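Local atomic coordinates of SusD homolog (Bacteroides thetaiotaomicron VPI-5482, PDB entry 3FDH), a protein that probably binds glycans at the outer membrane for uptake, as SusD/RagB-family proteins of gut Bacteroides do. Residues Tyr158-Leu172 and Leu195-Leu209. Sequence-based numbering, arbitrary orientation.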
ATOM      1  N   TYR A 158      15.418  -8.615  -3.947  1.00 26.56           N
ATOM      2  CA  TYR A 158      15.503  -7.219  -4.420  1.00 25.82           C
ATOM      3  C   TYR A 158      16.375  -7.074  -5.674  1.00 27.96           C
ATOM      4  O   TYR A 158      16.069  -6.276  -6.574  1.00 29.92           O
ATOM      5  CB  TYR A 158      15.859  -6.199  -3.330  1.00 28.38           C
ATOM      6  CG  TYR A 158      14.575  -5.552  -2.798  1.00 28.44           C
ATOM      7  CD1 TYR A 158      13.853  -6.105  -1.772  1.00 31.38           C
ATOM      8  CD2 TYR A 158      14.054  -4.453  -3.409  1.00 27.49           C
ATOM      9  CE1 TYR A 158      12.680  -5.542  -1.336  1.00 27.14           C
ATOM     10  CE2 TYR A 158      12.866  -3.896  -3.009  1.00 29.59           C
ATOM     11  CZ  TYR A 158      12.183  -4.437  -1.956  1.00 29.23           C
ATOM     12  OH  TYR A 158      11.016  -3.848  -1.548  1.00 28.70           O
ATOM     13  N   THR A 159      17.426  -7.876  -5.766  1.00 29.69           N
ATOM     14  CA  THR A 159      18.241  -7.847  -6.963  1.00 29.20           C
ATOM     15  C   THR A 159      17.367  -8.268  -8.150  1.00 30.41           C
ATOM     16  O   THR A 159      17.466  -7.706  -9.225  1.00 31.81           O
ATOM     17  CB  THR A 159      19.444  -8.778  -6.860  1.00 31.05           C
ATOM     18  OG1 THR A 159      20.324  -8.267  -5.849  1.00 30.41           O
ATOM     19  CG2 THR A 159      20.183  -8.837  -8.197  1.00 29.79           C
ATOM     20  N   GLN A 160      16.490  -9.239  -7.918  1.00 30.00           N
ATOM     21  CA  GLN A 160      15.604  -9.763  -8.967  1.00 29.90           C
ATOM     22  C   GLN A 160      14.560  -8.742  -9.327  1.00 29.35           C
ATOM     23  O   GLN A 160      14.190  -8.563 -10.479  1.00 30.57           O
ATOM     24  CB  GLN A 160      14.938 -11.075  -8.550  1.00 29.55           C
ATOM     25  CG  GLN A 160      15.926 -12.197  -8.365  1.00 31.75           C
ATOM     26  CD  GLN A 160      15.310 -13.456  -7.745  1.00 34.91           C
ATOM     27  OE1 GLN A 160      14.536 -14.181  -8.387  1.00 35.28           O
ATOM     28  NE2 GLN A 160      15.732 -13.766  -6.521  1.00 33.49           N
ATOM     29  N   ILE A 161      14.145  -8.006  -8.321  1.00 29.36           N
ATOM     30  CA  ILE A 161      13.139  -6.964  -8.500  1.00 29.83           C
ATOM     31  C   ILE A 161      13.655  -5.866  -9.424  1.00 30.53           C
ATOM     32  O   ILE A 161      13.009  -5.473 -10.421  1.00 28.63           O
ATOM     33  CB  ILE A 161      12.721  -6.370  -7.150  1.00 30.13           C
ATOM     34  CG1 ILE A 161      11.918  -7.413  -6.377  1.00 31.48           C
ATOM     35  CG2 ILE A 161      11.922  -5.106  -7.329  1.00 27.88           C
ATOM     36  CD1 ILE A 161      11.705  -7.095  -4.888  1.00 28.87           C
ATOM     37  N   ILE A 162      14.846  -5.384  -9.118  1.00 30.20           N
ATOM     38  CA  ILE A 162      15.436  -4.295  -9.930  1.00 30.41           C
ATOM     39  C   ILE A 162      15.727  -4.761 -11.361  1.00 30.57           C
ATOM     40  O   ILE A 162      15.547  -4.034 -12.355  1.00 29.99           O
ATOM     41  CB  ILE A 162      16.701  -3.745  -9.293  1.00 29.26           C
ATOM     42  CG1 ILE A 162      16.350  -3.163  -7.934  1.00 33.02           C
ATOM     43  CG2 ILE A 162      17.347  -2.686 -10.220  1.00 29.87           C
ATOM     44  CD1 ILE A 162      15.348  -2.051  -8.048  1.00 31.12           C
ATOM     45  N   SER A 163      16.112  -6.014 -11.444  1.00 30.27           N
ATOM     46  CA  SER A 163      16.435  -6.631 -12.721  1.00 30.65           C
ATOM     47  C   SER A 163      15.194  -6.711 -13.593  1.00 28.89           C
ATOM     48  O   SER A 163      15.228  -6.414 -14.792  1.00 28.20           O
ATOM     49  CB  SER A 163      17.056  -7.998 -12.485  1.00 31.78           C
ATOM     50  OG  SER A 163      17.337  -8.650 -13.711  1.00 36.07           O
ATOM     51  N   TYR A 164      14.084  -7.082 -12.985  1.00 28.58           N
ATOM     52  CA  TYR A 164      12.817  -7.107 -13.700  1.00 27.83           C
ATOM     53  C   TYR A 164      12.445  -5.729 -14.222  1.00 27.63           C
ATOM     54  O   TYR A 164      11.935  -5.576 -15.335  1.00 28.16           O
ATOM     55  CB  TYR A 164      11.665  -7.659 -12.862  1.00 27.56           C
ATOM     56  CG  TYR A 164      11.531  -9.175 -12.902  1.00 28.10           C
ATOM     57  CD1 TYR A 164      11.544  -9.861 -14.094  1.00 29.28           C
ATOM     58  CD2 TYR A 164      11.305  -9.902 -11.738  1.00 29.34           C
ATOM     59  CE1 TYR A 164      11.401 -11.238 -14.122  1.00 29.52           C
ATOM     60  CE2 TYR A 164      11.151 -11.282 -11.758  1.00 30.32           C
ATOM     61  CZ  TYR A 164      11.199 -11.941 -12.944  1.00 29.55           C
ATOM     62  OH  TYR A 164      11.058 -13.320 -12.960  1.00 33.85           O
ATOM     63  N   LEU A 165      12.709  -4.716 -13.410  1.00 28.49           N
ATOM     64  CA  LEU A 165      12.329  -3.336 -13.754  1.00 30.21           C
ATOM     65  C   LEU A 165      13.221  -2.847 -14.887  1.00 31.42           C
ATOM     66  O   LEU A 165      12.764  -2.206 -15.831  1.00 33.15           O
ATOM     67  CB  LEU A 165      12.394  -2.392 -12.540  1.00 31.26           C
ATOM     68  CG  LEU A 165      11.287  -2.629 -11.485  1.00 31.67           C
ATOM     69  CD1 LEU A 165      11.466  -1.752 -10.247  1.00 28.52           C
ATOM     70  CD2 LEU A 165       9.895  -2.434 -12.131  1.00 29.60           C
ATOM     71  N   ASP A 166      14.481  -3.227 -14.833  1.00 31.65           N
ATOM     72  CA  ASP A 166      15.405  -2.810 -15.897  1.00 31.63           C
ATOM     73  C   ASP A 166      14.993  -3.469 -17.198  1.00 30.50           C
ATOM     74  O   ASP A 166      15.002  -2.848 -18.262  1.00 30.38           O
ATOM     75  CB  ASP A 166      16.846  -3.121 -15.538  1.00 32.07           C
ATOM     76  CG  ASP A 166      17.391  -2.197 -14.474  1.00 31.76           C
ATOM     77  OD1 ASP A 166      16.861  -1.071 -14.297  1.00 36.89           O
ATOM     78  OD2 ASP A 166      18.367  -2.614 -13.824  1.00 35.23           O
ATOM     79  N   ASP A 167      14.597  -4.730 -17.102  1.00 31.11           N
ATOM     80  CA  ASP A 167      14.160  -5.482 -18.294  1.00 30.77           C
ATOM     81  C   ASP A 167      12.946  -4.784 -18.860  1.00 31.07           C
ATOM     82  O   ASP A 167      12.822  -4.550 -20.052  1.00 30.28           O
ATOM     83  CB  ASP A 167      13.756  -6.907 -17.949  1.00 31.09           C
ATOM     84  CG  ASP A 167      14.934  -7.800 -17.608  1.00 32.78           C
ATOM     85  OD1 ASP A 167      16.088  -7.399 -17.848  1.00 32.09           O
ATOM     86  OD2 ASP A 167      14.696  -8.918 -17.096  1.00 35.93           O
ATOM     87  N   ALA A 168      12.032  -4.493 -17.951  1.00 30.32           N
ATOM     88  CA  ALA A 168      10.799  -3.786 -18.297  1.00 30.35           C
ATOM     89  C   ALA A 168      11.053  -2.458 -19.014  1.00 30.79           C
ATOM     90  O   ALA A 168      10.410  -2.124 -20.022  1.00 31.20           O
ATOM     91  CB  ALA A 168       9.954  -3.534 -17.039  1.00 29.80           C
ATOM     92  N   ILE A 169      11.964  -1.682 -18.457  1.00 31.75           N
ATOM     93  CA  ILE A 169      12.276  -0.348 -19.000  1.00 31.49           C
ATOM     94  C   ILE A 169      12.703  -0.446 -20.451  1.00 32.07           C
ATOM     95  O   ILE A 169      12.339   0.383 -21.281  1.00 33.04           O
ATOM     96  CB  ILE A 169      13.331   0.392 -18.137  1.00 32.25           C
ATOM     97  CG1 ILE A 169      12.686   0.809 -16.796  1.00 30.50           C
ATOM     98  CG2 ILE A 169      13.912   1.606 -18.893  1.00 30.65           C
ATOM     99  CD1 ILE A 169      13.675   1.228 -15.727  1.00 28.89           C
ATOM    100  N   ALA A 170      13.392  -1.531 -20.767  1.00 32.38           N
ATOM    101  CA  ALA A 170      13.887  -1.754 -22.114  1.00 31.73           C
ATOM    102  C   ALA A 170      12.766  -2.251 -23.026  1.00 32.44           C
ATOM    103  O   ALA A 170      12.542  -1.741 -24.127  1.00 31.58           O
ATOM    104  CB  ALA A 170      15.037  -2.750 -22.097  1.00 31.11           C
ATOM    105  N   ASN A 171      12.048  -3.244 -22.538  1.00 32.74           N
ATOM    106  CA  ASN A 171      11.013  -3.878 -23.343  1.00 33.09           C
ATOM    107  C   ASN A 171       9.832  -2.961 -23.637  1.00 32.34           C
ATOM    108  O   ASN A 171       9.229  -3.021 -24.698  1.00 32.55           O
ATOM    109  CB  ASN A 171      10.538  -5.197 -22.706  1.00 34.07           C
ATOM    110  CG  ASN A 171      11.492  -6.315 -22.952  1.00 33.69           C
ATOM    111  OD1 ASN A 171      12.076  -6.397 -24.038  1.00 30.92           O
ATOM    112  ND2 ASN A 171      11.660  -7.202 -21.969  1.00 30.66           N
ATOM    113  N   LEU A 172       9.537  -2.096 -22.691  1.00 31.88           N
ATOM    114  CA  LEU A 172       8.366  -1.214 -22.800  1.00 31.07           C
ATOM    115  C   LEU A 172       8.558  -0.198 -23.900  1.00 31.78           C
ATOM    116  O   LEU A 172       7.604   0.454 -24.328  1.00 31.92           O
ATOM    117  CB  LEU A 172       8.071  -0.485 -21.490  1.00 30.27           C
ATOM    118  CG  LEU A 172       7.419  -1.254 -20.329  1.00 29.73           C
ATOM    119  CD1 LEU A 172       7.515  -0.467 -18.993  1.00 27.96           C
ATOM    120  CD2 LEU A 172       5.933  -1.635 -20.660  1.00 27.35           C
ATOM    121  N   LEU A 195       6.160   2.911 -18.379  1.00 28.93           N
ATOM    122  CA  LEU A 195       7.577   3.235 -18.224  1.00 30.05           C
ATOM    123  C   LEU A 195       7.705   4.162 -17.010  1.00 29.86           C
ATOM    124  O   LEU A 195       8.584   4.011 -16.158  1.00 29.79           O
ATOM    125  CB  LEU A 195       8.123   3.862 -19.525  1.00 30.45           C
ATOM    126  CG  LEU A 195       9.631   4.014 -19.675  1.00 37.69           C
ATOM    127  CD1 LEU A 195      10.322   2.657 -19.653  1.00 39.31           C
ATOM    128  CD2 LEU A 195       9.866   4.704 -21.009  1.00 39.48           C
ATOM    129  N   LYS A 196       6.777   5.104 -16.914  1.00 30.01           N
ATOM    130  CA  LYS A 196       6.752   6.030 -15.750  1.00 29.48           C
ATOM    131  C   LYS A 196       6.540   5.274 -14.444  1.00 29.13           C
ATOM    132  O   LYS A 196       7.143   5.577 -13.411  1.00 30.68           O
ATOM    133  CB  LYS A 196       5.678   7.091 -15.905  1.00 30.38           C
ATOM    134  CG  LYS A 196       5.996   8.118 -16.918  1.00 29.91           C
ATOM    135  CD  LYS A 196       4.901   9.139 -16.999  1.00 32.47           C
ATOM    136  CE  LYS A 196       5.266  10.249 -17.930  1.00 35.60           C
ATOM    137  NZ  LYS A 196       4.067  11.096 -18.192  1.00 35.40           N
ATOM    138  N   PHE A 197       5.649   4.298 -14.515  1.00 27.55           N
ATOM    139  CA  PHE A 197       5.315   3.423 -13.381  1.00 27.75           C
ATOM    140  C   PHE A 197       6.580   2.642 -12.993  1.00 28.68           C
ATOM    141  O   PHE A 197       6.957   2.564 -11.815  1.00 27.68           O
ATOM    142  CB  PHE A 197       4.121   2.509 -13.755  1.00 27.75           C
ATOM    143  CG  PHE A 197       3.688   1.524 -12.693  1.00 28.05           C
ATOM    144  CD1 PHE A 197       3.845   1.784 -11.324  1.00 26.80           C
ATOM    145  CD2 PHE A 197       3.021   0.360 -13.075  1.00 28.02           C
ATOM    146  CE1 PHE A 197       3.423   0.840 -10.353  1.00 21.67           C
ATOM    147  CE2 PHE A 197       2.579  -0.561 -12.126  1.00 29.60           C
ATOM    148  CZ  PHE A 197       2.749  -0.292 -10.769  1.00 26.10           C
ATOM    149  N   ALA A 198       7.285   2.107 -13.982  1.00 30.50           N
ATOM    150  CA  ALA A 198       8.528   1.336 -13.673  1.00 28.23           C
ATOM    151  C   ALA A 198       9.556   2.214 -12.925  1.00 27.79           C
ATOM    152  O   ALA A 198      10.191   1.789 -11.976  1.00 26.91           O
ATOM    153  CB  ALA A 198       9.158   0.762 -14.951  1.00 27.47           C
ATOM    154  N   TYR A 199       9.710   3.453 -13.361  1.00 28.16           N
ATOM    155  CA  TYR A 199      10.652   4.386 -12.707  1.00 27.99           C
ATOM    156  C   TYR A 199      10.177   4.765 -11.337  1.00 27.22           C
ATOM    157  O   TYR A 199      10.966   5.005 -10.435  1.00 30.19           O
ATOM    158  CB  TYR A 199      10.899   5.662 -13.532  1.00 27.65           C
ATOM    159  CG  TYR A 199      11.954   5.439 -14.573  1.00 28.96           C
ATOM    160  CD1 TYR A 199      13.289   5.247 -14.210  1.00 29.52           C
ATOM    161  CD2 TYR A 199      11.628   5.396 -15.914  1.00 31.46           C
ATOM    162  CE1 TYR A 199      14.253   5.012 -15.147  1.00 33.68           C
ATOM    163  CE2 TYR A 199      12.608   5.183 -16.881  1.00 31.98           C
ATOM    164  CZ  TYR A 199      13.907   4.987 -16.487  1.00 34.52           C
ATOM    165  OH  TYR A 199      14.861   4.771 -17.451  1.00 36.52           O
ATOM    166  N   GLY A 200       8.865   4.814 -11.190  1.00 27.91           N
ATOM    167  CA  GLY A 200       8.253   5.166  -9.903  1.00 27.52           C
ATOM    168  C   GLY A 200       8.580   4.090  -8.943  1.00 26.38           C
ATOM    169  O   GLY A 200       8.945   4.361  -7.767  1.00 28.96           O
ATOM    170  N   LEU A 201       8.557   2.847  -9.454  1.00 26.85           N
ATOM    171  CA  LEU A 201       8.850   1.675  -8.578  1.00 27.62           C
ATOM    172  C   LEU A 201      10.344   1.628  -8.220  1.00 27.66           C
ATOM    173  O   LEU A 201      10.743   1.269  -7.106  1.00 28.85           O
ATOM    174  CB  LEU A 201       8.372   0.363  -9.213  1.00 29.48           C
ATOM    175  CG  LEU A 201       6.859   0.136  -9.300  1.00 30.37           C
ATOM    176  CD1 LEU A 201       6.570  -1.153 -10.084  1.00 24.61           C
ATOM    177  CD2 LEU A 201       6.236   0.093  -7.916  1.00 26.23           C
ATOM    178  N   LYS A 202      11.182   2.024  -9.171  1.00 28.93           N
ATOM    179  CA  LYS A 202      12.598   2.125  -8.889  1.00 29.20           C
ATOM    180  C   LYS A 202      12.838   3.128  -7.774  1.00 28.16           C
ATOM    181  O   LYS A 202      13.707   2.958  -6.943  1.00 30.00           O
ATOM    182  CB  LYS A 202      13.438   2.480 -10.132  1.00 29.91           C
ATOM    183  CG  LYS A 202      13.599   1.258 -11.071  1.00 30.40           C
ATOM    184  CD  LYS A 202      14.651   1.399 -12.151  1.00 34.95           C
ATOM    185  CE  LYS A 202      16.017   1.207 -11.590  1.00 42.66           C
ATOM    186  NZ  LYS A 202      17.049   1.124 -12.634  1.00 39.12           N
ATOM    187  N   ALA A 203      12.047   4.170  -7.729  1.00 29.15           N
ATOM    188  CA  ALA A 203      12.198   5.161  -6.664  1.00 29.24           C
ATOM    189  C   ALA A 203      11.766   4.529  -5.351  1.00 31.10           C
ATOM    190  O   ALA A 203      12.475   4.583  -4.337  1.00 30.17           O
ATOM    191  CB  ALA A 203      11.402   6.406  -6.960  1.00 27.14           C
ATOM    192  N   ARG A 204      10.589   3.903  -5.364  1.00 32.43           N
ATOM    193  CA  ARG A 204      10.051   3.287  -4.137  1.00 30.47           C
ATOM    194  C   ARG A 204      11.030   2.302  -3.554  1.00 29.41           C
ATOM    195  O   ARG A 204      11.298   2.265  -2.348  1.00 30.83           O
ATOM    196  CB  ARG A 204       8.729   2.555  -4.428  1.00 30.62           C
ATOM    197  CG  ARG A 204       8.241   1.654  -3.287  1.00 27.58           C
ATOM    198  CD  ARG A 204       6.994   0.839  -3.703  1.00 29.60           C
ATOM    199  NE  ARG A 204       5.723   1.589  -3.681  1.00 31.20           N
ATOM    200  CZ  ARG A 204       4.545   1.009  -3.894  1.00 33.63           C
ATOM    201  NH1 ARG A 204       4.477  -0.285  -4.174  1.00 35.94           N
ATOM    202  NH2 ARG A 204       3.436   1.695  -3.794  1.00 35.06           N
ATOM    203  N   TYR A 205      11.600   1.503  -4.430  1.00 28.16           N
ATOM    204  CA  TYR A 205      12.461   0.377  -3.998  1.00 29.42           C
ATOM    205  C   TYR A 205      13.874   0.813  -3.642  1.00 30.85           C
ATOM    206  O   TYR A 205      14.530   0.192  -2.820  1.00 30.60           O
ATOM    207  CB  TYR A 205      12.495  -0.757  -5.023  1.00 30.61           C
ATOM    208  CG  TYR A 205      11.123  -1.330  -5.355  1.00 31.39           C
ATOM    209  CD1 TYR A 205      10.163  -1.554  -4.367  1.00 32.29           C
ATOM    210  CD2 TYR A 205      10.814  -1.707  -6.653  1.00 29.55           C
ATOM    211  CE1 TYR A 205       8.918  -2.083  -4.697  1.00 29.16           C
ATOM    212  CE2 TYR A 205       9.584  -2.260  -6.988  1.00 27.15           C
ATOM    213  CZ  TYR A 205       8.635  -2.429  -6.026  1.00 32.66           C
ATOM    214  OH  TYR A 205       7.419  -2.960  -6.406  1.00 29.83           O
ATOM    215  N   THR A 206      14.317   1.906  -4.259  1.00 31.10           N
ATOM    216  CA  THR A 206      15.614   2.476  -3.916  1.00 29.96           C
ATOM    217  C   THR A 206      15.550   3.018  -2.486  1.00 29.57           C
ATOM    218  O   THR A 206      16.427   2.747  -1.638  1.00 29.35           O
ATOM    219  CB  THR A 206      16.070   3.547  -4.928  1.00 31.34           C
ATOM    220  OG1 THR A 206      16.216   2.921  -6.219  1.00 29.80           O
ATOM    221  CG2 THR A 206      17.414   4.187  -4.487  1.00 28.46           C
HETATM  222  N   MSE A 207      14.495   3.764  -2.205  1.00 26.90           N
HETATM  223  CA  MSE A 207      14.342   4.322  -0.856  1.00 28.20           C
HETATM  224  C   MSE A 207      14.124   3.192   0.140  1.00 29.33           C
HETATM  225  O   MSE A 207      14.571   3.246   1.291  1.00 29.63           O
HETATM  226  CB  MSE A 207      13.198   5.332  -0.795  1.00 30.00           C
HETATM  227  CG  MSE A 207      13.140   6.022   0.553  1.00 33.12           C
HETATM  228 SE   MSE A 207      14.570   7.238   0.816  0.75 24.49          SE
HETATM  229  CE  MSE A 207      13.701   8.482  -0.281  1.00 23.62           C
ATOM    230  N   ARG A 208      13.466   2.128  -0.311  1.00 28.42           N
ATOM    231  CA  ARG A 208      13.183   0.995   0.604  1.00 26.96           C
ATOM    232  C   ARG A 208      14.428   0.429   1.252  1.00 28.18           C
ATOM    233  O   ARG A 208      14.433   0.048   2.435  1.00 29.53           O
ATOM    234  CB  ARG A 208      12.487  -0.138  -0.142  1.00 27.93           C
ATOM    235  CG  ARG A 208      12.168  -1.316   0.781  1.00 24.40           C
ATOM    236  CD  ARG A 208      10.803  -1.151   1.439  1.00 30.40           C
ATOM    237  NE  ARG A 208       9.771  -1.557   0.482  1.00 30.71           N
ATOM    238  CZ  ARG A 208       8.829  -0.778  -0.036  1.00 27.78           C
ATOM    239  NH1 ARG A 208       8.676   0.469   0.351  1.00 30.84           N
ATOM    240  NH2 ARG A 208       7.967  -1.289  -0.892  1.00 29.95           N
ATOM    241  N   LEU A 209      15.508   0.381   0.466  1.00 28.91           N
ATOM    242  CA  LEU A 209      16.744  -0.308   0.898  1.00 28.74           C
ATOM    243  C   LEU A 209      17.831   0.610   1.443  1.00 27.81           C
ATOM    244  O   LEU A 209      18.963   0.213   1.640  1.00 27.30           O
ATOM    245  CB  LEU A 209      17.342  -1.090  -0.249  1.00 30.51           C
ATOM    246  CG  LEU A 209      16.481  -2.097  -1.001  1.00 36.57           C
ATOM    247  CD1 LEU A 209      17.389  -2.920  -1.910  1.00 35.05           C
ATOM    248  CD2 LEU A 209      15.683  -2.990  -0.096  1.00 36.00           C
TER
HETATM  249  O   HOH W   1      19.820  -0.940 -12.311  1.00 44.13           O
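Lys-202 NZ donates to Asp-166 OD1 at 2.8 Å on the syn lone pair, the side of the carboxylate's other oxygen, a hydrogen bond within a salt bridge. A water donates to Asp-166 OD2 and weakly accepts from the same ammonium. The bend of the lysine chain at its third torsion (chi3 77°) turns CE and NZ toward Asp-166, while Lys-202 CD rests 3.7 Å from Ile-169 CD1. That methyl in turn sits over one face of the Tyr-199 ring, 4.0 Å from the ring centroid, a CH-pi contact. The two helices run nearly antiparallel, at 157°, as neighbours in the mainly helical, strand-poor SusD-like fold, whose family belongs to the TPR clan, and they mesh knobs-into-holes. Leu-165 fits among Ala-198, Leu-201, Lys-202 and Tyr-205, its CD1 meeting the ring edge of Tyr-205, 3.7 Å from Tyr-205 CD2. Tyr-205 fills the reciprocal hole, with Ile-161 CG2 3.6 Å from Tyr-205 CD2, while helix 106-127 packs against both residues. Farther along, Tyr-158 turns its edge to the face of Tyr-205, planes 76° apart. Its own ring is sandwiched between Ile-161 CD1 and Leu-209 CD2, and its hydroxyl is hydrogen-bonded to Asp-125, which also forms a salt bridge with Arg-208, itself paired with Glu-433. With an alanine in place of Tyr-158, a gap is likely to open between those two methyl groups, and Asp-125 would probably lose its hydroxyl partner. At the other end, Leu-195 CD1 tucks against Ile-169 O at 3.4 Å.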